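Local coordinates for protein AlkZ (Streptomyces sahachiroi, PDB 5UUJ) that belongs to the AlkZ-like DNA glycosylase family of the helix-turn-helix clan and combines many helices with small beta sheets, at residues Val40-Trp45 and Leu83-Pro88; Ala69-Met74 and Ser192-Asp197; Gly173-Gly178 and Ile185-Pro190. All blocks are in the same frame, centred on the assembly; numbering follows the deposited sequence.

Contact 1: Val40-Trp45 and Leu83-Pro88; sequences VQAQVW and LHLLRP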
loop_
_atom_site.group_PDB
_atom_site.type_symbol
_atom_site.label_atom_id
_atom_site.label_comp_id
_atom_site.label_asym_id
_atom_site.label_seq_id
_atom_site.Cartn_x
_atom_site.Cartn_y
_atom_site.Cartn_z
ATOM N N VAL A 40 0.660 -2.933 2.214
ATOM C CA VAL A 40 -0.719 -3.191 1.820
ATOM C C VAL A 40 -1.606 -2.178 2.529
ATOM O O VAL A 40 -1.505 -2.015 3.746
ATOM C CB VAL A 40 -1.165 -4.629 2.181
ATOM C CG1 VAL A 40 -2.656 -4.833 1.886
ATOM C CG2 VAL A 40 -0.325 -5.651 1.440
ATOM N N GLN A 41 -2.456 -1.490 1.771
ATOM C CA GLN A 41 -3.380 -0.529 2.362
ATOM C C GLN A 41 -4.310 -1.255 3.317
ATOM O O GLN A 41 -4.903 -2.272 2.959
ATOM C CB GLN A 41 -4.183 0.213 1.289
ATOM C CG GLN A 41 -3.746 1.670 1.107
ATOM C CD GLN A 41 -4.833 2.602 0.574
ATOM O OE1 GLN A 41 -4.538 3.539 -0.171
ATOM N NE2 GLN A 41 -6.084 2.372 0.972
ATOM N N ALA A 42 -4.430 -0.725 4.531
ATOM C CA ALA A 42 -5.109 -1.426 5.614
ATOM C C ALA A 42 -6.091 -0.544 6.371
ATOM O O ALA A 42 -6.375 -0.797 7.541
ATOM C CB ALA A 42 -4.079 -1.996 6.575
ATOM N N GLN A 43 -6.615 0.484 5.713
ATOM C CA GLN A 43 -7.588 1.353 6.362
ATOM C C GLN A 43 -8.877 0.576 6.604
ATOM O O GLN A 43 -9.517 0.722 7.645
ATOM C CB GLN A 43 -7.860 2.602 5.523
ATOM C CG GLN A 43 -8.807 3.592 6.186
ATOM C CD GLN A 43 -8.365 3.981 7.587
ATOM O OE1 GLN A 43 -7.283 4.537 7.776
ATOM N NE2 GLN A 43 -9.201 3.684 8.577
ATOM N N VAL A 44 -9.252 -0.242 5.626
ATOM C CA VAL A 44 -10.322 -1.218 5.792
ATOM C C VAL A 44 -9.664 -2.575 6.030
ATOM O O VAL A 44 -9.108 -3.174 5.111
ATOM C CB VAL A 44 -11.250 -1.274 4.565
ATOM C CG1 VAL A 44 -12.406 -2.234 4.814
ATOM C CG2 VAL A 44 -11.776 0.119 4.231
ATOM N N TRP A 45 -9.720 -3.047 7.272
ATOM C CA TRP A 45 -8.942 -4.212 7.678
ATOM C C TRP A 45 -9.345 -5.474 6.927
ATOM O O TRP A 45 -8.484 -6.242 6.500
ATOM C CB TRP A 45 -9.074 -4.448 9.183
ATOM C CG TRP A 45 -8.196 -5.554 9.657
ATOM C CD1 TRP A 45 -8.590 -6.747 10.181
ATOM C CD2 TRP A 45 -6.766 -5.582 9.623
ATOM N NE1 TRP A 45 -7.494 -7.516 10.487
ATOM C CE2 TRP A 45 -6.361 -6.824 10.153
ATOM C CE3 TRP A 45 -5.787 -4.677 9.197
ATOM C CZ2 TRP A 45 -5.020 -7.183 10.271
ATOM C CZ3 TRP A 45 -4.457 -5.036 9.315
ATOM C CH2 TRP A 45 -4.086 -6.276 9.848
ATOM N N LEU A 83 -2.960 4.501 5.941
ATOM C CA LEU A 83 -2.591 3.399 6.817
ATOM C C LEU A 83 -2.159 2.172 6.020
ATOM O O LEU A 83 -2.904 1.684 5.173
ATOM C CB LEU A 83 -3.767 3.044 7.727
ATOM C CG LEU A 83 -3.498 2.018 8.826
ATOM C CD1 LEU A 83 -2.503 2.570 9.833
ATOM C CD2 LEU A 83 -4.801 1.624 9.506
ATOM N N HIS A 84 -0.952 1.687 6.307
ATOM C CA HIS A 84 -0.375 0.535 5.618
ATOM C C HIS A 84 0.063 -0.551 6.589
ATOM O O HIS A 84 0.498 -0.258 7.703
ATOM C CB HIS A 84 0.849 0.948 4.796
ATOM C CG HIS A 84 0.536 1.467 3.427
ATOM N ND1 HIS A 84 0.187 2.776 3.187
ATOM C CD2 HIS A 84 0.565 0.855 2.217
ATOM C CE1 HIS A 84 -0.008 2.946 1.887
ATOM N NE2 HIS A 84 0.215 1.795 1.282
ATOM N N LEU A 85 -0.044 -1.802 6.153
ATOM C CA LEU A 85 0.721 -2.885 6.755
ATOM C C LEU A 85 2.138 -2.817 6.201
ATOM O O LEU A 85 2.324 -2.594 5.005
ATOM C CB LEU A 85 0.098 -4.252 6.452
ATOM C CG LEU A 85 -1.110 -4.692 7.282
ATOM C CD1 LEU A 85 -1.805 -5.863 6.615
ATOM C CD2 LEU A 85 -0.689 -5.070 8.694
ATOM N N LEU A 86 3.130 -2.986 7.070
ATOM C CA LEU A 86 4.530 -3.046 6.655
ATOM C C LEU A 86 5.298 -4.045 7.510
ATOM O O LEU A 86 4.916 -4.318 8.650
ATOM C CB LEU A 86 5.193 -1.669 6.765
ATOM C CG LEU A 86 4.660 -0.549 5.868
ATOM C CD1 LEU A 86 5.199 0.791 6.333
ATOM C CD2 LEU A 86 5.034 -0.793 4.421
ATOM N N ARG A 87 6.375 -4.590 6.958
ATOM C CA ARG A 87 7.323 -5.355 7.758
ATOM C C ARG A 87 8.140 -4.360 8.571
ATOM O O ARG A 87 8.723 -3.442 7.995
ATOM C CB ARG A 87 8.244 -6.209 6.885
ATOM C CG ARG A 87 7.556 -7.363 6.176
ATOM C CD ARG A 87 8.574 -8.341 5.611
ATOM N NE ARG A 87 9.290 -9.053 6.672
ATOM C CZ ARG A 87 10.572 -9.408 6.620
ATOM N NH1 ARG A 87 11.316 -9.121 5.557
ATOM N NH2 ARG A 87 11.120 -10.051 7.641
ATOM N N PRO A 88 8.178 -4.521 9.909
ATOM C CA PRO A 88 8.886 -3.538 10.739
ATOM C C PRO A 88 10.339 -3.323 10.318
ATOM O O PRO A 88 10.813 -2.188 10.354
ATOM C CB PRO A 88 8.811 -4.144 12.147
ATOM C CG PRO A 88 7.636 -5.037 12.118
ATOM C CD PRO A 88 7.559 -5.581 10.726
HETATM O O HOH W 1 -5.730 5.605 6.084
#
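Val-40 and Leu-85 form the hydrogen-bonded antiparallel pair that joins strand 40-41 to strand 83-86, within a three-stranded sheet of order 1-3-2, consistent with the winged-helix architecture of this family. Leu-85 N donates to Val-40 O at 2.8 Å, whereas the return bond from Val-40 N to Leu-85 O is longer, 3.3 Å. Beyond the strand, Ala-42 N still donates to Leu-83 O.

The dense side of the contact is apolar. Leu-85 CG packs on Ala-42 CB at 4.1 Å, and its CD2 meets CH2 at the edge of the Trp-45 indole, near the ring plane, at 3.8 Å. Helix 62-69 covers this cluster through Val-64 and Val-68. On the other face of the sheet Gln-41 CG sits over the His-84 ring, 4.3 Å from its centroid and 26° off the normal, while Gln-41 OE1 is hydrogen-bonded to Arg-80.

The looser, solvent-facing side belongs to Gln-43. Its CG stands anti to the backbone N (chi1 -177°), and the bend at chi2 turns the amide back toward Leu-83. A water there accepts from Leu-83 N at 3.0 Å and donates to Gln-43 OE1.

Contact 2: Ala69-Met74 and Ser192-Asp197; sequences ADLSLM and SQFGAD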
loop_
_atom_site.group_PDB
_atom_site.type_symbol
_atom_site.label_atom_id
_atom_site.label_comp_id
_atom_site.label_asym_id
_atom_site.label_seq_id
_atom_site.Cartn_x
_atom_site.Cartn_y
_atom_site.Cartn_z
ATOM N N ALA A 69 -0.102 -10.159 15.453
ATOM C CA ALA A 69 -0.071 -10.511 16.868
ATOM C C ALA A 69 1.340 -10.853 17.342
ATOM O O ALA A 69 1.736 -10.441 18.432
ATOM C CB ALA A 69 -1.012 -11.673 17.146
ATOM N N ASP A 70 2.096 -11.600 16.537
ATOM C CA ASP A 70 3.465 -11.963 16.916
ATOM C C ASP A 70 4.462 -10.893 16.460
ATOM O O ASP A 70 5.673 -11.114 16.477
ATOM C CB ASP A 70 3.856 -13.351 16.361
ATOM C CG ASP A 70 3.864 -13.422 14.834
ATOM O OD1 ASP A 70 4.171 -12.414 14.162
ATOM O OD2 ASP A 70 3.582 -14.519 14.301
ATOM N N LEU A 71 3.933 -9.742 16.049
ATOM C CA LEU A 71 4.726 -8.541 15.794
ATOM C C LEU A 71 5.711 -8.695 14.638
ATOM O O LEU A 71 6.773 -8.068 14.635
ATOM C CB LEU A 71 5.483 -8.129 17.063
ATOM C CG LEU A 71 4.621 -7.944 18.316
ATOM C CD1 LEU A 71 5.495 -7.681 19.533
ATOM C CD2 LEU A 71 3.610 -6.819 18.131
ATOM N N SER A 72 5.358 -9.517 13.653
ATOM C CA SER A 72 6.140 -9.598 12.422
ATOM C C SER A 72 5.566 -8.637 11.376
ATOM O O SER A 72 6.135 -8.473 10.298
ATOM C CB SER A 72 6.181 -11.036 11.884
ATOM O OG SER A 72 4.884 -11.569 11.699
ATOM N N LEU A 73 4.443 -8.002 11.709
ATOM C CA LEU A 73 3.859 -6.955 10.874
ATOM C C LEU A 73 3.485 -5.754 11.732
ATOM O O LEU A 73 3.106 -5.912 12.891
ATOM C CB LEU A 73 2.621 -7.468 10.133
ATOM C CG LEU A 73 2.857 -8.399 8.945
ATOM C CD1 LEU A 73 1.528 -8.865 8.380
ATOM C CD2 LEU A 73 3.676 -7.716 7.867
HETATM N N MSE A 74 3.601 -4.560 11.158
HETATM C CA MSE A 74 3.203 -3.337 11.847
HETATM C C MSE A 74 2.133 -2.609 11.046
HETATM O O MSE A 74 2.008 -2.799 9.835
HETATM C CB MSE A 74 4.412 -2.421 12.081
HETATM C CG MSE A 74 4.731 -1.461 10.946
HETATM SE SE MSE A 74 6.359 -0.421 11.267
HETATM C CE MSE A 74 5.718 0.788 12.656
ATOM N N SER A 192 10.174 0.368 20.810
ATOM C CA SER A 192 9.929 -0.454 21.992
ATOM C C SER A 192 9.106 -1.700 21.662
ATOM O O SER A 192 9.258 -2.736 22.307
ATOM C CB SER A 192 9.226 0.364 23.085
ATOM O OG SER A 192 7.897 0.697 22.721
ATOM N N GLN A 193 8.241 -1.612 20.657
ATOM C CA GLN A 193 7.388 -2.747 20.306
ATOM C C GLN A 193 8.126 -3.808 19.494
ATOM O O GLN A 193 7.876 -4.999 19.661
ATOM C CB GLN A 193 6.156 -2.279 19.527
ATOM C CG GLN A 193 5.216 -3.415 19.154
ATOM C CD GLN A 193 3.830 -2.936 18.768
ATOM O OE1 GLN A 193 2.854 -3.217 19.462
ATOM N NE2 GLN A 193 3.735 -2.214 17.655
ATOM N N PHE A 194 9.033 -3.380 18.623
ATOM C CA PHE A 194 9.657 -4.296 17.671
ATOM C C PHE A 194 11.121 -4.614 17.987
ATOM O O PHE A 194 11.711 -5.492 17.363
ATOM C CB PHE A 194 9.530 -3.719 16.260
ATOM C CG PHE A 194 8.106 -3.533 15.824
ATOM C CD1 PHE A 194 7.292 -4.633 15.594
ATOM C CD2 PHE A 194 7.573 -2.264 15.660
ATOM C CE1 PHE A 194 5.974 -4.469 15.203
ATOM C CE2 PHE A 194 6.256 -2.094 15.265
ATOM C CZ PHE A 194 5.457 -3.198 15.040
ATOM N N GLY A 195 11.697 -3.909 18.957
ATOM C CA GLY A 195 13.035 -4.210 19.436
ATOM C C GLY A 195 14.092 -4.313 18.349
ATOM O O GLY A 195 14.286 -3.385 17.564
ATOM N N ALA A 196 14.773 -5.453 18.303
ATOM C CA ALA A 196 15.879 -5.657 17.374
ATOM C C ALA A 196 15.432 -5.657 15.912
ATOM O O ALA A 196 16.261 -5.547 15.012
ATOM C CB ALA A 196 16.592 -6.954 17.698
ATOM N N ASP A 197 14.131 -5.790 15.676
ATOM C CA ASP A 197 13.598 -5.729 14.318
ATOM C C ASP A 197 13.450 -4.295 13.812
ATOM O O ASP A 197 13.238 -4.078 12.623
ATOM C CB ASP A 197 12.242 -6.434 14.241
ATOM C CG ASP A 197 12.367 -7.940 14.277
ATOM O OD1 ASP A 197 13.314 -8.474 13.663
ATOM O OD2 ASP A 197 11.521 -8.589 14.925
HETATM O O HOH W 2 9.454 -7.503 15.736
#
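Leu-71 and Phe-194 face each other with their CA atoms 6.8 Å apart, where the loop leaving helix 62-69 passes the last turn of helix 190-194. The loop begins with a Schellman motif: Leu-71, at positive phi (65°), is the C-prime residue, with Ser-72 N bonded to Glu-67 O and Leu-71 N to Val-68 O. No direct hydrogen bond crosses between the two segments, so the contact is mainly apolar packing.

Phe-194 is its centre. With CG beside the backbone N, anti to the carbonyl carbon (chi1 -61°), the ring swings toward the loop, and Leu-71 O lies at its edge, 3.6 Å from CD1. Leu-71 CB lies near CE1 of the same ring. The side chain of selenomethionine Met-74 runs at about a right angle to that of Phe-194. Its CB lies 3.2 Å from Phe-194 CZ, a very close approach, while SE, 5.1 Å from the ring centroid and oblique to it, makes a Met-aromatic contact. Cys-176 of strand 176-177 touches both Met-74 and Phe-194, and Pro-88 also packs on the ring.

Gln-193 builds the other part of the interface. Its CG covers one face of the neighbouring Phe-194 ring, over the centre, and also lies 3.9 Å from Leu-71 CD2; Leu-71 CD1 meets the carbonyl oxygen of Gln-193. The extended chain of Gln-193 carries NE2 to His-177 O, which fixes the amide end.

Toward the exposed Asp-197, a water provides the polar link. It lies 3.0 Å from Leu-71 O and 2.5 Å from Asp-197 OD2 and can donate to each, although other acceptors compete for its protons. Asp-197 is itself tied back to the helix end, its N bonding Phe-194 O at 3.0 Å.

Contact 3: Gly173-Gly178 and Ile185-Pro190; sequences GVLCHG and ITFTLP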
loop_
_atom_site.group_PDB
_atom_site.type_symbol
_atom_site.label_atom_id
_atom_site.label_comp_id
_atom_site.label_asym_id
_atom_site.label_seq_id
_atom_site.Cartn_x
_atom_site.Cartn_y
_atom_site.Cartn_z
ATOM N N GLY A 173 8.670 7.930 12.637
ATOM C CA GLY A 173 8.865 6.657 13.308
ATOM C C GLY A 173 8.721 6.685 14.817
ATOM O O GLY A 173 9.293 5.837 15.498
ATOM N N VAL A 174 7.958 7.640 15.344
ATOM C CA VAL A 174 7.760 7.740 16.789
ATOM C C VAL A 174 6.398 7.204 17.220
ATOM O O VAL A 174 6.086 7.194 18.408
ATOM C CB VAL A 174 7.911 9.197 17.295
ATOM C CG1 VAL A 174 9.307 9.720 16.992
ATOM C CG2 VAL A 174 6.852 10.113 16.693
ATOM N N LEU A 175 5.584 6.757 16.267
ATOM C CA LEU A 175 4.328 6.105 16.621
ATOM C C LEU A 175 3.858 5.132 15.552
ATOM O O LEU A 175 4.154 5.280 14.366
ATOM C CB LEU A 175 3.225 7.141 16.910
ATOM C CG LEU A 175 2.536 7.979 15.823
ATOM C CD1 LEU A 175 1.515 7.205 15.010
ATOM C CD2 LEU A 175 1.836 9.152 16.487
ATOM N N CYS A 176 3.131 4.121 16.011
ATOM C CA CYS A 176 2.490 3.143 15.148
ATOM C C CYS A 176 1.370 2.519 15.961
ATOM O O CYS A 176 1.223 2.833 17.138
ATOM C CB CYS A 176 3.482 2.081 14.673
ATOM S SG CYS A 176 4.222 1.112 16.017
ATOM N N HIS A 177 0.582 1.643 15.349
ATOM C CA HIS A 177 -0.459 0.940 16.087
ATOM C C HIS A 177 0.145 -0.024 17.100
ATOM O O HIS A 177 1.128 -0.706 16.814
ATOM C CB HIS A 177 -1.376 0.159 15.147
ATOM C CG HIS A 177 -2.408 0.997 14.458
ATOM N ND1 HIS A 177 -3.672 0.533 14.182
ATOM C CD2 HIS A 177 -2.357 2.265 13.987
ATOM C CE1 HIS A 177 -4.364 1.479 13.570
ATOM N NE2 HIS A 177 -3.586 2.540 13.439
ATOM N N GLY A 178 -0.451 -0.073 18.283
ATOM C CA GLY A 178 -0.185 -1.144 19.222
ATOM C C GLY A 178 -1.250 -2.202 19.023
ATOM O O GLY A 178 -2.048 -2.108 18.090
ATOM N N ILE A 185 -8.448 1.374 18.944
ATOM C CA ILE A 185 -7.089 1.420 18.422
ATOM C C ILE A 185 -6.151 2.014 19.467
ATOM O O ILE A 185 -6.533 2.920 20.209
ATOM C CB ILE A 185 -7.019 2.249 17.123
ATOM C CG1 ILE A 185 -7.736 1.508 15.995
ATOM C CG2 ILE A 185 -5.570 2.521 16.716
ATOM C CD1 ILE A 185 -8.002 2.362 14.774
ATOM N N THR A 186 -4.928 1.492 19.518
ATOM C CA THR A 186 -3.902 1.993 20.426
ATOM C C THR A 186 -2.670 2.434 19.651
ATOM O O THR A 186 -2.475 2.034 18.503
ATOM C CB THR A 186 -3.472 0.932 21.452
ATOM O OG1 THR A 186 -2.825 -0.154 20.776
ATOM C CG2 THR A 186 -4.669 0.413 22.233
ATOM N N PHE A 187 -1.843 3.250 20.296
ATOM C CA PHE A 187 -0.597 3.728 19.709
ATOM C C PHE A 187 0.580 3.347 20.596
ATOM O O PHE A 187 0.437 3.241 21.814
ATOM C CB PHE A 187 -0.630 5.247 19.521
ATOM C CG PHE A 187 -1.687 5.721 18.569
ATOM C CD1 PHE A 187 -1.442 5.764 17.208
ATOM C CD2 PHE A 187 -2.926 6.128 19.034
ATOM C CE1 PHE A 187 -2.410 6.203 16.329
ATOM C CE2 PHE A 187 -3.899 6.567 18.157
ATOM C CZ PHE A 187 -3.638 6.603 16.802
ATOM N N THR A 188 1.745 3.144 19.986
ATOM C CA THR A 188 2.957 2.881 20.748
ATOM C C THR A 188 4.203 3.236 19.933
ATOM O O THR A 188 4.110 3.564 18.750
ATOM C CB THR A 188 3.025 1.402 21.206
ATOM O OG1 THR A 188 4.001 1.265 22.245
ATOM C CG2 THR A 188 3.368 0.470 20.044
ATOM N N LEU A 189 5.361 3.184 20.586
ATOM C CA LEU A 189 6.635 3.490 19.941
ATOM C C LEU A 189 7.154 2.270 19.172
ATOM O O LEU A 189 7.300 1.193 19.757
ATOM C CB LEU A 189 7.663 3.928 20.987
ATOM C CG LEU A 189 9.011 4.424 20.464
ATOM C CD1 LEU A 189 8.863 5.798 19.821
ATOM C CD2 LEU A 189 10.031 4.462 21.586
ATOM N N PRO A 190 7.424 2.427 17.862
ATOM C CA PRO A 190 7.951 1.314 17.060
ATOM C C PRO A 190 9.203 0.668 17.660
ATOM O O PRO A 190 9.333 -0.559 17.650
ATOM C CB PRO A 190 8.272 1.978 15.717
ATOM C CG PRO A 190 7.303 3.107 15.628
ATOM C CD PRO A 190 7.136 3.611 17.028
HETATM O O HOH W 3 -4.346 -0.745 17.568
#
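A chi1 of 61° places Cys-176 SG between its own backbone N and carbonyl carbon, bringing the sulfur to 3.7 Å from Pro-190 CG. In His-177, chi1 of -79° sets CG beside the backbone N and swings the ring back toward Ile-185, whose CG2 lies over one face, 3.7 Å from the ring centroid in a CH-pi contact. Ile-185 CD1 touches the same imidazole at CE1.

These side chains stand on a beta hairpin, strands 176-177 and 186-188, with strand 136-137 completing an antiparallel sheet on the far side of 186-188. Cys-176 and Thr-188 form its hydrogen-bonded pair: Cys-176 N donates to Thr-188 O at 3.0 Å and Thr-188 N to Cys-176 O at 2.9 Å. Gly-178 N also bonds Thr-186 O at 2.9 Å, but from well above the carbonyl plane. At the non-hydrogen-bonded pair His-177 and Phe-187, the side chains diverge, and the two rings are related only obliquely, planes 73° apart. Phe-187 and Leu-175 point the same way, side by side, CD1 to CD1 at 4.0 Å, next to Trp-77 of strand 74-77. Thr-188 OG1 is held by Val-134 O, while its CG2 turns to Gly-178 CA, 4.0 Å away.

How the contacts relate
Contacts 1 and 3 each tie strands of a three-stranded antiparallel sheet of order 1-3-2, and contact 2 lies beside both. Its centre is about 14 Å from that of contact 1 and about 11 Å from that of contact 3; the centres of contacts 1 and 3 are about 13 Å apart. Met-74 opens strand 74-77, the neighbour of 83-86, and Phe-194 ends helix 190-194, which follows strand 186-188. Along the chain, contact 1 closes before contact 3 opens, contact 3 is nested within contact 2, and contacts 1 and 2 alternate. Outer strands 74-77 and 176-177 meet through backbone hydrogen bonding of Lys-75 and His-177, so the two sheets are joined edge to edge, with contact 2 packed beside the junction.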